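Local coordinates for protein RNA-dependent RNA polymerase (Qualyub virus, PDB 6DX1) that probably cleaves ubiquitin from modified proteins through its viral OTU-type cysteine protease domain, the part crystallised here, at residues E6-E11 with S18-V23; F30-T35 with N142-Q147; S47-D52 with L111-I116; N62-F67 with S101-I106. All coordinates share one frame; numbering follows the deposited sequence.

Contact 1: E6-E11 with S18-V23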
loop_
_atom_site.group_PDB
_atom_site.type_symbol
_atom_site.label_atom_id
_atom_site.label_comp_id
_atom_site.label_asym_id
_atom_site.label_seq_id
_atom_site.Cartn_x
_atom_site.Cartn_y
_atom_site.Cartn_z
ATOM N N GLU A 6 12.131 15.075 -6.786
ATOM C CA GLU A 6 13.495 15.099 -7.315
ATOM C C GLU A 6 14.604 14.715 -6.341
ATOM O O GLU A 6 15.685 14.340 -6.809
ATOM C CB GLU A 6 13.821 16.487 -7.887
ATOM C CG GLU A 6 12.656 17.137 -8.612
ATOM C CD GLU A 6 13.087 18.103 -9.693
ATOM O OE1 GLU A 6 14.177 17.903 -10.271
ATOM O OE2 GLU A 6 12.325 19.056 -9.970
ATOM N N ASN A 7 14.423 14.800 -5.027
ATOM C CA ASN A 7 15.523 14.583 -4.094
ATOM C C ASN A 7 15.386 13.292 -3.290
ATOM O O ASN A 7 15.909 13.200 -2.178
ATOM C CB ASN A 7 15.657 15.765 -3.141
ATOM C CG ASN A 7 16.275 16.969 -3.806
ATOM O OD1 ASN A 7 16.742 16.891 -4.948
ATOM N ND2 ASN A 7 16.291 18.090 -3.091
ATOM N N ILE A 8 14.685 12.293 -3.811
ATOM C CA ILE A 8 14.529 11.026 -3.102
ATOM C C ILE A 8 15.505 10.025 -3.686
ATOM O O ILE A 8 15.557 9.843 -4.909
ATOM C CB ILE A 8 13.090 10.496 -3.198
ATOM C CG1 ILE A 8 12.119 11.524 -2.622
ATOM C CG2 ILE A 8 12.971 9.191 -2.424
ATOM C CD1 ILE A 8 10.668 11.081 -2.677
ATOM N N VAL A 9 16.257 9.351 -2.816
ATOM C CA VAL A 9 17.192 8.312 -3.235
ATOM C C VAL A 9 16.510 6.986 -2.928
ATOM O O VAL A 9 16.654 6.428 -1.839
ATOM C CB VAL A 9 18.545 8.438 -2.538
ATOM C CG1 VAL A 9 19.514 7.396 -3.091
ATOM C CG2 VAL A 9 19.100 9.845 -2.714
ATOM N N TRP A 10 15.753 6.474 -3.902
ATOM C CA TRP A 10 15.120 5.169 -3.756
ATOM C C TRP A 10 16.161 4.078 -3.950
ATOM O O TRP A 10 16.901 4.089 -4.940
ATOM C CB TRP A 10 13.992 4.992 -4.775
ATOM C CG TRP A 10 12.812 5.889 -4.578
ATOM C CD1 TRP A 10 12.468 6.969 -5.343
ATOM C CD2 TRP A 10 11.806 5.779 -3.562
ATOM N NE1 TRP A 10 11.312 7.540 -4.863
ATOM C CE2 TRP A 10 10.883 6.825 -3.777
ATOM C CE3 TRP A 10 11.594 4.895 -2.499
ATOM C CZ2 TRP A 10 9.767 7.024 -2.951
ATOM C CZ3 TRP A 10 10.493 5.091 -1.679
ATOM C CH2 TRP A 10 9.585 6.148 -1.920
ATOM N N GLU A 11 16.208 3.137 -3.018
ATOM C CA GLU A 11 17.157 2.029 -3.054
ATOM C C GLU A 11 16.403 0.727 -3.287
ATOM O O GLU A 11 15.414 0.453 -2.599
ATOM C CB GLU A 11 17.944 1.963 -1.748
ATOM C CG GLU A 11 18.857 0.759 -1.656
ATOM C CD GLU A 11 19.863 0.890 -0.536
ATOM O OE1 GLU A 11 20.934 1.494 -0.765
ATOM O OE2 GLU A 11 19.571 0.395 0.571
ATOM N N SER A 18 11.158 -0.635 -3.716
ATOM C CA SER A 18 12.320 0.156 -3.314
ATOM C C SER A 18 11.977 0.948 -2.051
ATOM O O SER A 18 10.809 1.054 -1.660
ATOM C CB SER A 18 12.781 1.085 -4.448
ATOM O OG SER A 18 11.716 1.930 -4.905
ATOM N N GLN A 19 13.002 1.516 -1.407
ATOM C CA GLN A 19 12.792 2.203 -0.129
ATOM C C GLN A 19 13.730 3.398 -0.011
ATOM O O GLN A 19 14.767 3.459 -0.672
ATOM C CB GLN A 19 13.005 1.256 1.061
ATOM C CG GLN A 19 14.457 0.846 1.261
ATOM C CD GLN A 19 14.620 -0.206 2.345
ATOM O OE1 GLN A 19 13.653 -0.585 3.002
ATOM N NE2 GLN A 19 15.845 -0.682 2.531
ATOM N N ALA A 20 13.373 4.340 0.865
ATOM C CA ALA A 20 14.169 5.558 0.985
ATOM C C ALA A 20 13.940 6.216 2.335
ATOM O O ALA A 20 12.860 6.096 2.918
ATOM C CB ALA A 20 13.815 6.546 -0.130
ATOM N N ASN A 21 14.961 6.933 2.815
ATOM C CA ASN A 21 14.779 7.910 3.882
ATOM C C ASN A 21 14.354 9.221 3.240
ATOM O O ASN A 21 15.042 9.723 2.347
ATOM C CB ASN A 21 16.061 8.101 4.689
ATOM C CG ASN A 21 16.436 6.862 5.453
ATOM O OD1 ASN A 21 15.601 6.294 6.151
ATOM N ND2 ASN A 21 17.680 6.405 5.304
ATOM N N VAL A 22 13.206 9.749 3.655
ATOM C CA VAL A 22 12.653 10.944 3.023
ATOM C C VAL A 22 11.883 11.697 4.099
ATOM O O VAL A 22 10.982 11.136 4.734
ATOM C CB VAL A 22 11.783 10.578 1.802
ATOM C CG1 VAL A 22 10.819 9.476 2.141
ATOM C CG2 VAL A 22 11.066 11.812 1.224
ATOM N N VAL A 23 12.259 12.951 4.346
ATOM C CA VAL A 23 11.852 13.671 5.554
ATOM C C VAL A 23 11.057 14.912 5.164
ATOM O O VAL A 23 11.593 15.836 4.531
ATOM C CB VAL A 23 13.070 14.045 6.413
ATOM C CG1 VAL A 23 12.622 14.695 7.722
ATOM C CG2 VAL A 23 13.910 12.808 6.694
HETATM O O HOH W 1 17.457 7.212 1.334
HETATM O O HOH W 2 16.246 9.396 -0.000
#
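Gln19 O accepts a hydrogen bond from Glu11 N, 2.8 Å long and nearly straight (165°); Trp10 CA adds only a weak CA-H...O contact to it. Gln19 N bonds back to Glu11 O at 2.9 Å, which closes an antiparallel hydrogen-bonded pair. Beyond it the chains diverge, and water takes over. One water accepts from Asn21 N and donates weakly to Val9 O. A second accepts from Val9 N at 2.8 Å and donates to Asn21 O at 2.7 Å. These bridges extend the pairing past the direct bonds. The apolar side of the contact gathers on the methyl of Ala20. Its CB makes an off-centre CH-pi contact with Trp10, 4.1 Å from the centroid of the six-membered ring. Ile8 CG2 lies 3.6 Å from the same Ala20 CB, and Ile8 CD1 reaches on to Val22 CG2 at 4.0 Å. With chi1 at -58°, the two branches of Ile8 part, one to each residue. Ser18 OG, near Trp10, is hydrogen-bonded by Arg131 NE, and Arg131 also makes a cation-pi contact with Trp10. Segment 6-11 runs into edge strand 11-14, while strand 17-25 lies between that strand and strand 125-132.

Contact 2: F30-T35 with N142-Q147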
loop_
_atom_site.group_PDB
_atom_site.type_symbol
_atom_site.label_atom_id
_atom_site.label_comp_id
_atom_site.label_asym_id
_atom_site.label_seq_id
_atom_site.Cartn_x
_atom_site.Cartn_y
_atom_site.Cartn_z
ATOM N N PHE A 30 0.046 16.724 1.108
ATOM C CA PHE A 30 -1.104 15.833 1.131
ATOM C C PHE A 30 -2.153 16.347 2.100
ATOM O O PHE A 30 -1.843 17.035 3.072
ATOM C CB PHE A 30 -0.750 14.422 1.624
ATOM C CG PHE A 30 0.301 13.711 0.826
ATOM C CD1 PHE A 30 -0.016 13.068 -0.360
ATOM C CD2 PHE A 30 1.595 13.602 1.325
ATOM C CE1 PHE A 30 0.950 12.353 -1.061
ATOM C CE2 PHE A 30 2.561 12.896 0.628
ATOM C CZ PHE A 30 2.241 12.274 -0.562
ATOM N N ASN A 31 -3.395 15.928 1.863
ATOM C CA ASN A 31 -4.443 15.938 2.873
ATOM C C ASN A 31 -4.706 14.498 3.304
ATOM O O ASN A 31 -4.774 13.600 2.462
ATOM C CB ASN A 31 -5.728 16.573 2.326
ATOM C CG ASN A 31 -5.536 18.029 1.946
ATOM O OD1 ASN A 31 -5.009 18.812 2.729
ATOM N ND2 ASN A 31 -5.938 18.390 0.735
ATOM N N LYS A 32 -4.842 14.276 4.611
ATOM C CA LYS A 32 -5.047 12.934 5.148
ATOM C C LYS A 32 -6.537 12.634 5.262
ATOM O O LYS A 32 -7.329 13.496 5.662
ATOM C CB LYS A 32 -4.374 12.796 6.514
ATOM C CG LYS A 32 -4.539 11.425 7.148
ATOM C CD LYS A 32 -3.839 11.349 8.484
ATOM C CE LYS A 32 -4.498 12.273 9.502
ATOM N NZ LYS A 32 -4.086 11.946 10.895
ATOM N N GLU A 33 -6.920 11.419 4.870
ATOM C CA GLU A 33 -8.269 10.904 5.088
ATOM C C GLU A 33 -8.165 9.654 5.947
ATOM O O GLU A 33 -7.518 8.678 5.557
ATOM C CB GLU A 33 -8.977 10.613 3.765
ATOM C CG GLU A 33 -9.107 11.879 2.904
ATOM C CD GLU A 33 -9.987 11.717 1.684
ATOM O OE1 GLU A 33 -10.511 10.610 1.453
ATOM O OE2 GLU A 33 -10.155 12.715 0.946
ATOM N N LEU A 34 -8.795 9.694 7.116
ATOM C CA LEU A 34 -8.664 8.614 8.086
ATOM C C LEU A 34 -9.438 7.376 7.648
ATOM O O LEU A 34 -10.474 7.466 6.978
ATOM C CB LEU A 34 -9.178 9.074 9.448
ATOM C CG LEU A 34 -8.390 10.161 10.176
ATOM C CD1 LEU A 34 -9.099 10.529 11.465
ATOM C CD2 LEU A 34 -6.983 9.659 10.472
ATOM N N THR A 35 -8.927 6.210 8.046
ATOM C CA THR A 35 -9.631 4.946 7.889
ATOM C C THR A 35 -10.022 4.431 9.266
ATOM O O THR A 35 -9.425 4.803 10.279
ATOM C CB THR A 35 -8.768 3.892 7.190
ATOM O OG1 THR A 35 -7.623 3.617 8.006
ATOM C CG2 THR A 35 -8.334 4.380 5.792
ATOM N N ASN A 142 -0.972 6.817 -2.277
ATOM C CA ASN A 142 -0.150 7.211 -1.139
ATOM C C ASN A 142 -0.849 6.842 0.160
ATOM O O ASN A 142 -1.981 7.262 0.392
ATOM C CB ASN A 142 0.118 8.718 -1.166
ATOM C CG ASN A 142 0.925 9.139 -2.379
ATOM O OD1 ASN A 142 2.153 9.076 -2.364
ATOM N ND2 ASN A 142 0.240 9.550 -3.442
ATOM N N LEU A 143 -0.159 6.092 1.021
ATOM C CA LEU A 143 -0.707 5.706 2.315
ATOM C C LEU A 143 0.168 6.251 3.438
ATOM O O LEU A 143 1.403 6.242 3.347
ATOM C CB LEU A 143 -0.803 4.180 2.446
ATOM C CG LEU A 143 -1.653 3.407 1.440
ATOM C CD1 LEU A 143 -1.937 2.014 1.989
ATOM C CD2 LEU A 143 -2.951 4.128 1.133
ATOM N N LEU A 144 -0.466 6.724 4.507
ATOM C CA LEU A 144 0.274 7.131 5.695
ATOM C C LEU A 144 0.378 5.902 6.587
ATOM O O LEU A 144 -0.645 5.356 7.022
ATOM C CB LEU A 144 -0.409 8.290 6.414
ATOM C CG LEU A 144 0.422 8.952 7.512
ATOM C CD1 LEU A 144 1.572 9.761 6.902
ATOM C CD2 LEU A 144 -0.440 9.845 8.410
ATOM N N HIS A 145 1.600 5.434 6.805
ATOM C CA HIS A 145 1.857 4.196 7.536
ATOM C C HIS A 145 2.317 4.576 8.936
ATOM O O HIS A 145 3.445 5.046 9.119
ATOM C CB HIS A 145 2.914 3.371 6.801
ATOM C CG HIS A 145 3.096 1.995 7.346
ATOM N ND1 HIS A 145 4.161 1.194 6.989
ATOM C CD2 HIS A 145 2.351 1.269 8.215
ATOM C CE1 HIS A 145 4.067 0.036 7.619
ATOM N NE2 HIS A 145 2.979 0.054 8.369
ATOM N N ILE A 146 1.436 4.410 9.926
ATOM C CA ILE A 146 1.754 4.861 11.277
ATOM C C ILE A 146 1.926 3.655 12.197
ATOM O O ILE A 146 1.986 2.512 11.729
ATOM C CB ILE A 146 0.688 5.851 11.792
ATOM C CG1 ILE A 146 -0.640 5.140 12.070
ATOM C CG2 ILE A 146 0.442 6.981 10.773
ATOM C CD1 ILE A 146 -1.690 6.066 12.686
ATOM N N GLN A 147 2.033 3.888 13.508
ATOM C CA GLN A 147 2.374 2.797 14.414
ATOM C C GLN A 147 1.313 1.699 14.380
ATOM O O GLN A 147 0.155 1.931 14.027
ATOM C CB GLN A 147 2.522 3.314 15.848
ATOM C CG GLN A 147 3.740 4.177 16.076
ATOM C CD GLN A 147 3.407 5.643 16.033
ATOM O OE1 GLN A 147 2.706 6.104 15.127
ATOM N NE2 GLN A 147 3.892 6.392 17.019
#
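The end of the mixed sheet that carries edge strand 30-33 is the setting here, with Phe30 and Lys32 reaching Asn142 and Leu144 of strand 140-146. The two strands are not neighbours. Strand 150-156 lies between them, bonded through its backbone to both, so the two segments meet through side chains, past the intervening strand. CA atoms of Lys32 and Leu144 are 7.9 Å apart. Phe30 lies against the side-chain amide of Asn142. Its CE1 is 3.5 Å from Asn142 CG, and its CZ is 3.7 Å from Asn142 OD1. The phenylalanine runs nearly perpendicular to the asparagine, with ring and amide planes 52° apart. The amide is held at both ends: OD1 bonds to Trp118 NE1 and ND2 to Tyr137 O. This fixes its rotation. The rings of Trp118 and Tyr137 also meet Phe30. Further along, Lys32 CD packs on Leu144 CD2 at 3.7 Å. The lysine chain runs extended as far as CD and then turns (chi3 66°), which carries its NZ on to a salt bridge with Asp123. Tyr26 touches both Lys32 and Leu144. With no hydrogen bond between the segments, the contact is one of van der Waals packing. A buried amide can rest beside an aromatic ring because its own polar atoms are satisfied by other residues, and the lysine contributes its methylenes while its charge is paired with Asp123.

Contact 3: S47-D52 with L111-I116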
loop_
_atom_site.group_PDB
_atom_site.type_symbol
_atom_site.label_atom_id
_atom_site.label_comp_id
_atom_site.label_asym_id
_atom_site.label_seq_id
_atom_site.Cartn_x
_atom_site.Cartn_y
_atom_site.Cartn_z
ATOM N N SER A 47 -9.538 1.328 -0.759
ATOM C CA SER A 47 -10.935 1.557 -1.123
ATOM C C SER A 47 -11.245 3.046 -1.253
ATOM O O SER A 47 -11.979 3.460 -2.160
ATOM C CB SER A 47 -11.859 0.901 -0.091
ATOM O OG SER A 47 -13.230 1.139 -0.422
ATOM N N THR A 48 -10.702 3.874 -0.354
ATOM C CA THR A 48 -10.933 5.309 -0.460
ATOM C C THR A 48 -10.381 5.855 -1.771
ATOM O O THR A 48 -11.011 6.705 -2.416
ATOM C CB THR A 48 -10.316 6.020 0.745
ATOM O OG1 THR A 48 -10.856 5.443 1.943
ATOM C CG2 THR A 48 -10.656 7.513 0.724
ATOM N N PHE A 49 -9.226 5.344 -2.206
ATOM C CA PHE A 49 -8.647 5.772 -3.478
ATOM C C PHE A 49 -9.530 5.379 -4.660
ATOM O O PHE A 49 -9.776 6.189 -5.569
ATOM C CB PHE A 49 -7.253 5.162 -3.641
ATOM C CG PHE A 49 -6.637 5.427 -4.995
ATOM C CD1 PHE A 49 -5.917 6.586 -5.220
ATOM C CD2 PHE A 49 -6.781 4.507 -6.024
ATOM C CE1 PHE A 49 -5.355 6.826 -6.469
ATOM C CE2 PHE A 49 -6.220 4.747 -7.269
ATOM C CZ PHE A 49 -5.514 5.909 -7.482
ATOM N N LEU A 50 -9.994 4.127 -4.680
ATOM C CA LEU A 50 -10.724 3.603 -5.833
ATOM C C LEU A 50 -12.168 4.084 -5.880
ATOM O O LEU A 50 -12.695 4.348 -6.969
ATOM C CB LEU A 50 -10.704 2.075 -5.821
ATOM C CG LEU A 50 -9.348 1.394 -5.997
ATOM C CD1 LEU A 50 -9.437 -0.103 -5.738
ATOM C CD2 LEU A 50 -8.834 1.671 -7.401
ATOM N N TYR A 51 -12.827 4.194 -4.719
ATOM C CA TYR A 51 -14.277 4.368 -4.651
ATOM C C TYR A 51 -14.733 5.636 -3.943
ATOM O O TYR A 51 -15.947 5.878 -3.866
ATOM C CB TYR A 51 -14.905 3.160 -3.939
ATOM C CG TYR A 51 -14.515 1.829 -4.521
ATOM C CD1 TYR A 51 -13.973 0.842 -3.717
ATOM C CD2 TYR A 51 -14.691 1.553 -5.876
ATOM C CE1 TYR A 51 -13.618 -0.384 -4.231
ATOM C CE2 TYR A 51 -14.338 0.329 -6.401
ATOM C CZ TYR A 51 -13.791 -0.635 -5.577
ATOM O OH TYR A 51 -13.439 -1.861 -6.089
ATOM N N ASP A 52 -13.814 6.449 -3.427
ATOM C CA ASP A 52 -14.116 7.639 -2.627
ATOM C C ASP A 52 -14.876 7.303 -1.346
ATOM O O ASP A 52 -15.550 8.168 -0.777
ATOM C CB ASP A 52 -14.885 8.691 -3.439
ATOM C CG ASP A 52 -14.134 9.121 -4.681
ATOM O OD1 ASP A 52 -12.913 9.370 -4.577
ATOM O OD2 ASP A 52 -14.755 9.192 -5.762
ATOM N N LEU A 111 -3.333 -2.795 -10.848
ATOM C CA LEU A 111 -3.808 -1.475 -11.240
ATOM C C LEU A 111 -2.830 -0.733 -12.136
ATOM O O LEU A 111 -3.204 0.298 -12.703
ATOM C CB LEU A 111 -4.097 -0.629 -9.992
ATOM C CG LEU A 111 -5.120 -1.249 -9.034
ATOM C CD1 LEU A 111 -5.136 -0.478 -7.730
ATOM C CD2 LEU A 111 -6.517 -1.256 -9.669
ATOM N N LYS A 112 -1.595 -1.230 -12.265
ATOM C CA LYS A 112 -0.560 -0.600 -13.083
ATOM C C LYS A 112 -0.274 0.823 -12.609
ATOM O O LYS A 112 -0.207 1.775 -13.391
ATOM C CB LYS A 112 -0.941 -0.633 -14.567
ATOM C CG LYS A 112 -1.193 -2.040 -15.093
ATOM C CD LYS A 112 0.084 -2.874 -15.075
ATOM C CE LYS A 112 -0.039 -4.105 -15.963
ATOM N NZ LYS A 112 -0.451 -5.325 -15.231
ATOM N N LEU A 113 -0.110 0.970 -11.298
ATOM C CA LEU A 113 0.326 2.233 -10.740
ATOM C C LEU A 113 1.229 1.952 -9.555
ATOM O O LEU A 113 1.449 0.799 -9.170
ATOM C CB LEU A 113 -0.854 3.117 -10.336
ATOM C CG LEU A 113 -2.019 2.438 -9.626
ATOM C CD1 LEU A 113 -1.644 1.882 -8.273
ATOM C CD2 LEU A 113 -3.166 3.428 -9.492
ATOM N N THR A 114 1.734 3.023 -8.974
ATOM C CA THR A 114 2.673 2.928 -7.876
ATOM C C THR A 114 1.931 3.018 -6.548
ATOM O O THR A 114 0.933 3.728 -6.433
ATOM C CB THR A 114 3.707 4.045 -8.030
ATOM O OG1 THR A 114 4.404 3.832 -9.265
ATOM C CG2 THR A 114 4.686 4.094 -6.871
ATOM N N VAL A 115 2.403 2.262 -5.554
ATOM C CA VAL A 115 1.867 2.296 -4.196
ATOM C C VAL A 115 3.009 2.688 -3.269
ATOM O O VAL A 115 4.090 2.087 -3.338
ATOM C CB VAL A 115 1.279 0.930 -3.783
ATOM C CG1 VAL A 115 0.765 0.971 -2.337
ATOM C CG2 VAL A 115 0.176 0.489 -4.742
ATOM N N ILE A 116 2.784 3.684 -2.407
ATOM C CA ILE A 116 3.820 4.164 -1.495
ATOM C C ILE A 116 3.290 4.163 -0.066
ATOM O O ILE A 116 2.182 4.647 0.190
ATOM C CB ILE A 116 4.316 5.572 -1.869
ATOM C CG1 ILE A 116 4.765 5.604 -3.329
ATOM C CG2 ILE A 116 5.476 5.970 -0.954
ATOM C CD1 ILE A 116 5.079 7.034 -3.800
#
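Phe49 meets Leu113 with the far end of its ring: CZ and CE2 both lie 4.0 Å from Leu113 CD2. The two side chains point at one another, one from helix 41-51 and the other from the chain just before strand 114-120. Phe49 has its CG anti to the backbone N (chi1 174°), which sends the ring out from the helix toward the leucine. In Leu113, chi1 of 42° together with chi2 of 65° sets CD2 against the end of that ring. A second, looser touch joins Leu50 CD2 to Leu111 CD1 at 4.3 Å. Between Leu111 and Leu113, Lys112 has positive phi and turns the chain from helix 101-111 toward the strand. The backbones stay well apart, with the CA atoms of Leu50 and Leu111 10.1 Å from each other. Ile141 of strand 140-146 touches both Phe49 and Leu113, and Met63 of helix 57-70 touches Leu50. All four residues in the contact are partly exposed. No polar side-chain atom takes part and no hydrogen bond crosses, so between these two segments the attraction is hydrophobic and dispersive, over a small area.

Contact 4: N62-F67 with S101-I106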
loop_
_atom_site.group_PDB
_atom_site.type_symbol
_atom_site.label_atom_id
_atom_site.label_comp_id
_atom_site.label_asym_id
_atom_site.label_seq_id
_atom_site.Cartn_x
_atom_site.Cartn_y
_atom_site.Cartn_z
ATOM N N ASN A 62 -11.107 -8.820 -2.436
ATOM C CA ASN A 62 -11.520 -9.710 -3.519
ATOM C C ASN A 62 -10.615 -9.566 -4.736
ATOM O O ASN A 62 -10.214 -10.566 -5.344
ATOM C CB ASN A 62 -12.966 -9.413 -3.928
ATOM C CG ASN A 62 -13.986 -9.961 -2.958
ATOM O OD1 ASN A 62 -13.701 -10.865 -2.173
ATOM N ND2 ASN A 62 -15.202 -9.417 -3.021
ATOM N N MET A 63 -10.317 -8.328 -5.141
ATOM C CA MET A 63 -9.548 -8.156 -6.371
ATOM C C MET A 63 -8.110 -8.621 -6.186
ATOM O O MET A 63 -7.493 -9.104 -7.138
ATOM C CB MET A 63 -9.604 -6.701 -6.859
ATOM C CG MET A 63 -8.864 -5.695 -6.000
ATOM S SD MET A 63 -9.013 -3.995 -6.622
ATOM C CE MET A 63 -10.790 -3.744 -6.605
ATOM N N CYS A 64 -7.579 -8.526 -4.966
ATOM C CA CYS A 64 -6.248 -9.072 -4.695
ATOM C C CYS A 64 -6.231 -10.590 -4.842
ATOM O O CYS A 64 -5.313 -11.153 -5.447
ATOM C CB CYS A 64 -5.788 -8.676 -3.291
ATOM S SG CYS A 64 -5.325 -6.930 -3.151
ATOM N N ARG A 65 -7.233 -11.269 -4.277
ATOM C CA ARG A 65 -7.296 -12.720 -4.408
ATOM C C ARG A 65 -7.425 -13.129 -5.864
ATOM O O ARG A 65 -6.793 -14.099 -6.304
ATOM C CB ARG A 65 -8.470 -13.265 -3.594
ATOM C CG ARG A 65 -8.211 -13.311 -2.109
ATOM C CD ARG A 65 -9.363 -13.986 -1.369
ATOM N NE ARG A 65 -10.536 -13.128 -1.243
ATOM C CZ ARG A 65 -10.789 -12.355 -0.188
ATOM N NH1 ARG A 65 -9.948 -12.333 0.839
ATOM N NH2 ARG A 65 -11.884 -11.607 -0.155
ATOM N N GLU A 66 -8.230 -12.392 -6.633
ATOM C CA GLU A 66 -8.446 -12.752 -8.030
ATOM C C GLU A 66 -7.180 -12.573 -8.857
ATOM O O GLU A 66 -6.873 -13.411 -9.712
ATOM C CB GLU A 66 -9.590 -11.934 -8.618
ATOM C CG GLU A 66 -10.950 -12.483 -8.216
ATOM C CD GLU A 66 -12.052 -11.459 -8.309
ATOM O OE1 GLU A 66 -13.166 -11.742 -7.810
ATOM O OE2 GLU A 66 -11.818 -10.372 -8.888
ATOM N N PHE A 67 -6.436 -11.484 -8.628
ATOM C CA PHE A 67 -5.187 -11.295 -9.362
ATOM C C PHE A 67 -4.150 -12.337 -8.963
ATOM O O PHE A 67 -3.342 -12.769 -9.797
ATOM C CB PHE A 67 -4.645 -9.883 -9.135
ATOM C CG PHE A 67 -3.548 -9.491 -10.091
ATOM C CD1 PHE A 67 -3.841 -9.178 -11.409
ATOM C CD2 PHE A 67 -2.229 -9.417 -9.661
ATOM C CE1 PHE A 67 -2.832 -8.797 -12.296
ATOM C CE2 PHE A 67 -1.219 -9.038 -10.543
ATOM C CZ PHE A 67 -1.524 -8.728 -11.858
ATOM N N SER A 101 2.347 -5.119 2.730
ATOM C CA SER A 101 3.295 -5.212 1.620
ATOM C C SER A 101 2.887 -6.258 0.592
ATOM O O SER A 101 3.126 -6.079 -0.610
ATOM C CB SER A 101 4.690 -5.529 2.161
ATOM O OG SER A 101 5.100 -4.504 3.053
ATOM N N VAL A 102 2.308 -7.378 1.038
ATOM C CA VAL A 102 1.854 -8.392 0.086
ATOM C C VAL A 102 0.861 -7.788 -0.907
ATOM O O VAL A 102 0.987 -7.952 -2.127
ATOM C CB VAL A 102 1.249 -9.594 0.839
ATOM C CG1 VAL A 102 0.524 -10.522 -0.113
ATOM C CG2 VAL A 102 2.349 -10.350 1.579
ATOM N N GLU A 103 -0.135 -7.070 -0.397
ATOM C CA GLU A 103 -1.159 -6.497 -1.254
ATOM C C GLU A 103 -0.674 -5.257 -1.997
ATOM O O GLU A 103 -1.190 -4.947 -3.079
ATOM C CB GLU A 103 -2.386 -6.174 -0.409
ATOM C CG GLU A 103 -3.160 -7.423 0.010
ATOM C CD GLU A 103 -2.534 -8.177 1.185
ATOM O OE1 GLU A 103 -1.806 -7.578 2.007
ATOM O OE2 GLU A 103 -2.789 -9.393 1.294
ATOM N N ALA A 104 0.296 -4.527 -1.433
ATOM C CA ALA A 104 0.876 -3.409 -2.169
ATOM C C ALA A 104 1.516 -3.897 -3.463
ATOM O O ALA A 104 1.327 -3.283 -4.524
ATOM C CB ALA A 104 1.887 -2.658 -1.300
ATOM N N GLU A 105 2.240 -5.023 -3.404
ATOM C CA GLU A 105 2.775 -5.617 -4.629
ATOM C C GLU A 105 1.652 -5.998 -5.583
ATOM O O GLU A 105 1.691 -5.659 -6.773
ATOM C CB GLU A 105 3.632 -6.851 -4.311
ATOM C CG GLU A 105 4.147 -7.533 -5.597
ATOM C CD GLU A 105 4.780 -8.896 -5.353
ATOM O OE1 GLU A 105 5.435 -9.414 -6.279
ATOM O OE2 GLU A 105 4.650 -9.432 -4.242
ATOM N N ILE A 106 0.637 -6.710 -5.073
ATOM C CA ILE A 106 -0.451 -7.181 -5.930
ATOM C C ILE A 106 -1.150 -6.006 -6.596
ATOM O O ILE A 106 -1.411 -6.014 -7.804
ATOM C CB ILE A 106 -1.453 -8.023 -5.119
ATOM C CG1 ILE A 106 -0.826 -9.341 -4.660
ATOM C CG2 ILE A 106 -2.710 -8.292 -5.948
ATOM C CD1 ILE A 106 -1.694 -10.103 -3.658
#
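Apolar packing joins the two helices, and it centres on Ile106. Its CG2 lies 3.8 Å from Cys64 CA and 4.1 Å from Cys64 SG. The same methyl is 3.9 Å from Phe67 CD2, so it sits against both residues, which are about one helical turn apart. Ile106 CG2 is anti to its backbone N, and this directs it at helix 57-70. Phe67 and Ile106 lie side by side, pointing contrary ways. Cys64 SG also rests on the aliphatic part of Glu103, 3.9 Å from CG.

Polar bonds do not cross between the segments, but they fix the glutamate that takes part in the packing. In Glu103, chi2 of 79° folds the chain so that CD is not extended away from CA, which brings the carboxylate to its partners. OE2 is bonded to the hydroxyls of Tyr97 and Tyr88, and OE1 to Gly100 N. With three such partners the buried carboxylate is firmly placed, and Glu103 can offer its methylenes to the sulfur. Arg65 NH2 bonds to Asn62 OD1 at 2.8 Å, but on the side of helix 57-70 turned from this contact.

The axes of 62-67 and 101-106 pass 10.1 Å apart at 69°. These steeply crossed helices, packed through buried apolar side chains, are part of the helical region set against the sheet in the OTU fold.

How the contacts relate
Contact 4 is nested within the loop closed by contact 3, which in turn lies inside the loop closed by contact 2; contact 1 precedes them. Contacts 3 and 4 touch where Leu50 CD1 meets Met63 CE at 4.0 Å and Val115 CG1 meets Ala104 CB at 3.9 Å. Contact 2 joins contact 3 through a probable hydrogen bond between Leu143 N and Ile116 O, 2.9 Å. Trp10 CH2 packs on Ile116 CG2, linking contact 1 to contact 3. The centres of contacts 1 and 4 are about 24 Å apart. In OTU proteases the catalytic cysteine lies at the start of a helix, probably 41-51 here, whose later part forms contact 3.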